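Local coordinates for Rep protein (Adeno-associated virus - 5, PDB 1M55), which probably nicks viral DNA at the replication origin as an endonuclease of the rolling-circle replication type, through its metal-binding catalytic domain, at residues F4-V9 with A132-K137. Sequence-based numbering, arbitrary orientation.
Sequences FYEVIV and AITKVK
E6 and T134 meet through both side chain and backbone. T134 OG1 donates to E6 OE1 over 2.6 Å, reaching the anti side of the carboxylate about 20° out of its plane. The glutamate gets there with CG anti to its own N (chi1 -180°) and an extended chain, which carries it obliquely across the threonine side chain and brings OE1 to the hydroxyl. Its other oxygen, OE2, is hydrogen-bonded to H91 ND1 and Y149 OH, so both oxygens of the buried carboxylate are held, which probably fixes its rotation. In the backbone, T134 N donates to E6 O at 2.8 Å (178° at the hydrogen).

Further along, I8 and A132 form an antiparallel hydrogen-bonded pair, with I8 N to A132 O at 2.8 Å and A132 N to I8 O at 2.9 Å. V7 and I133 between them make a non-hydrogen-bonded pair, and V7 CA comes within 3.3 Å of A132 O in a CA-H...O contact. Strand 131-133 thus borders strand 3-10 in the antiparallel sheet of the Rep nuclease domain, while strand 88-95 pairs with 3-10 as well. H91, the partner of E6, is itself a zinc ligand, which makes E6 a second-shell residue of that metal site.

Apolar packing is looser: V7 CG2 and I133 CG1 stay 4.3 Å apart, and each residue leans instead on a helix, V7 on F63 and I133 on L104 and V108. Past T134 the second chain peels away, and a water bridges the segments, accepting from E6 N at 2.9 Å and lying within hydrogen-bonding distance of T134 O.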
loop_
_atom_site.group_PDB
_atom_site.type_symbol
_atom_site.label_atom_id
_atom_site.label_comp_id
_atom_site.label_asym_id
_atom_site.label_seq_id
_atom_site.Cartn_x
_atom_site.Cartn_y
_atom_site.Cartn_z
ATOM N N PHE A 4 -0.204 -8.456 11.691
ATOM C CA PHE A 4 -0.573 -8.096 10.323
ATOM C C PHE A 4 0.101 -8.965 9.272
ATOM O O PHE A 4 1.169 -9.532 9.507
ATOM C CB PHE A 4 -0.129 -6.655 10.014
ATOM C CG PHE A 4 -0.691 -5.617 10.939
ATOM C CD1 PHE A 4 -0.137 -5.413 12.198
ATOM C CD2 PHE A 4 -1.775 -4.842 10.552
ATOM C CE1 PHE A 4 -0.661 -4.453 13.061
ATOM C CE2 PHE A 4 -2.305 -3.882 11.404
ATOM C CZ PHE A 4 -1.749 -3.686 12.660
ATOM N N TYR A 5 -0.532 -9.043 8.107
ATOM C CA TYR A 5 0.024 -9.741 6.952
ATOM C C TYR A 5 0.519 -8.569 6.110
ATOM O O TYR A 5 0.055 -7.438 6.300
ATOM C CB TYR A 5 -1.062 -10.457 6.138
ATOM C CG TYR A 5 -1.610 -11.721 6.751
ATOM C CD1 TYR A 5 -2.975 -11.869 6.979
ATOM C CD2 TYR A 5 -0.767 -12.789 7.067
ATOM C CE1 TYR A 5 -3.494 -13.050 7.500
ATOM C CE2 TYR A 5 -1.272 -13.971 7.592
ATOM C CZ TYR A 5 -2.635 -14.098 7.805
ATOM O OH TYR A 5 -3.133 -15.270 8.327
ATOM N N GLU A 6 1.483 -8.814 5.226
ATOM C CA GLU A 6 1.970 -7.761 4.347
ATOM C C GLU A 6 1.869 -8.208 2.907
ATOM O O GLU A 6 2.339 -9.287 2.543
ATOM C CB GLU A 6 3.424 -7.363 4.620
ATOM C CG GLU A 6 3.890 -6.243 3.663
ATOM C CD GLU A 6 5.362 -5.895 3.783
ATOM O OE1 GLU A 6 6.210 -6.790 3.584
ATOM O OE2 GLU A 6 5.672 -4.714 4.045
ATOM N N VAL A 7 1.219 -7.385 2.098
ATOM C CA VAL A 7 1.093 -7.660 0.680
ATOM C C VAL A 7 1.683 -6.447 -0.021
ATOM O O VAL A 7 1.312 -5.306 0.278
ATOM C CB VAL A 7 -0.380 -7.844 0.253
ATOM C CG1 VAL A 7 -0.456 -8.127 -1.240
ATOM C CG2 VAL A 7 -1.022 -8.979 1.046
ATOM N N ILE A 8 2.671 -6.676 -0.878
ATOM C CA ILE A 8 3.269 -5.572 -1.608
ATOM C C ILE A 8 2.667 -5.552 -3.006
ATOM O O ILE A 8 2.636 -6.578 -3.695
ATOM C CB ILE A 8 4.811 -5.674 -1.670
ATOM C CG1 ILE A 8 5.395 -5.504 -0.263
ATOM C CG2 ILE A 8 5.377 -4.594 -2.600
ATOM C CD1 ILE A 8 6.905 -5.654 -0.194
ATOM N N VAL A 9 2.098 -4.409 -3.369
ATOM C CA VAL A 9 1.490 -4.247 -4.676
ATOM C C VAL A 9 2.287 -3.253 -5.515
ATOM O O VAL A 9 2.457 -2.095 -5.128
ATOM C CB VAL A 9 0.024 -3.748 -4.571
ATOM C CG1 VAL A 9 -0.590 -3.617 -5.966
ATOM C CG2 VAL A 9 -0.804 -4.699 -3.723
ATOM N N ALA A 132 2.112 -9.394 -4.344
ATOM C CA ALA A 132 2.855 -10.436 -3.644
ATOM C C ALA A 132 2.724 -10.437 -2.126
ATOM O O ALA A 132 2.927 -9.412 -1.472
ATOM C CB ALA A 132 4.336 -10.344 -4.029
ATOM N N ILE A 133 2.405 -11.601 -1.567
ATOM C CA ILE A 133 2.295 -11.753 -0.118
ATOM C C ILE A 133 3.718 -11.963 0.412
ATOM O O ILE A 133 4.467 -12.798 -0.110
ATOM C CB ILE A 133 1.471 -13.002 0.266
ATOM C CG1 ILE A 133 0.060 -12.916 -0.317
ATOM C CG2 ILE A 133 1.411 -13.144 1.784
ATOM C CD1 ILE A 133 -0.712 -14.217 -0.214
ATOM N N THR A 134 4.106 -11.199 1.424
ATOM C CA THR A 134 5.436 -11.355 1.990
ATOM C C THR A 134 5.503 -12.680 2.752
ATOM O O THR A 134 4.611 -13.004 3.548
ATOM C CB THR A 134 5.795 -10.179 2.914
ATOM O OG1 THR A 134 5.713 -8.959 2.169
ATOM C CG2 THR A 134 7.212 -10.330 3.459
ATOM N N LYS A 135 6.538 -13.460 2.451
ATOM C CA LYS A 135 6.761 -14.764 3.074
ATOM C C LYS A 135 7.930 -14.685 4.056
ATOM O O LYS A 135 8.741 -13.751 4.007
ATOM C CB LYS A 135 7.111 -15.810 2.006
ATOM C CG LYS A 135 6.219 -15.820 0.781
ATOM C CD LYS A 135 4.856 -16.382 1.080
ATOM C CE LYS A 135 4.036 -16.467 -0.191
ATOM N NZ LYS A 135 2.808 -17.276 0.007
ATOM N N VAL A 136 8.011 -15.673 4.941
ATOM C CA VAL A 136 9.098 -15.748 5.912
ATOM C C VAL A 136 10.391 -16.004 5.125
ATOM O O VAL A 136 11.458 -15.494 5.467
ATOM C CB VAL A 136 8.865 -16.897 6.923
ATOM C CG1 VAL A 136 10.065 -17.040 7.850
ATOM C CG2 VAL A 136 7.605 -16.634 7.737
ATOM N N LYS A 137 10.255 -16.779 4.050
ATOM C CA LYS A 137 11.350 -17.132 3.150
ATOM C C LYS A 137 10.698 -17.714 1.897
ATOM O O LYS A 137 9.521 -18.079 1.931
ATOM C CB LYS A 137 12.279 -18.161 3.802
ATOM C CG LYS A 137 11.608 -19.462 4.202
ATOM C CD LYS A 137 12.544 -20.300 5.055
ATOM C CE LYS A 137 11.891 -21.595 5.495
ATOM N NZ LYS A 137 12.803 -22.359 6.388
HETATM O O HOH W 1 2.435 -11.509 4.858
#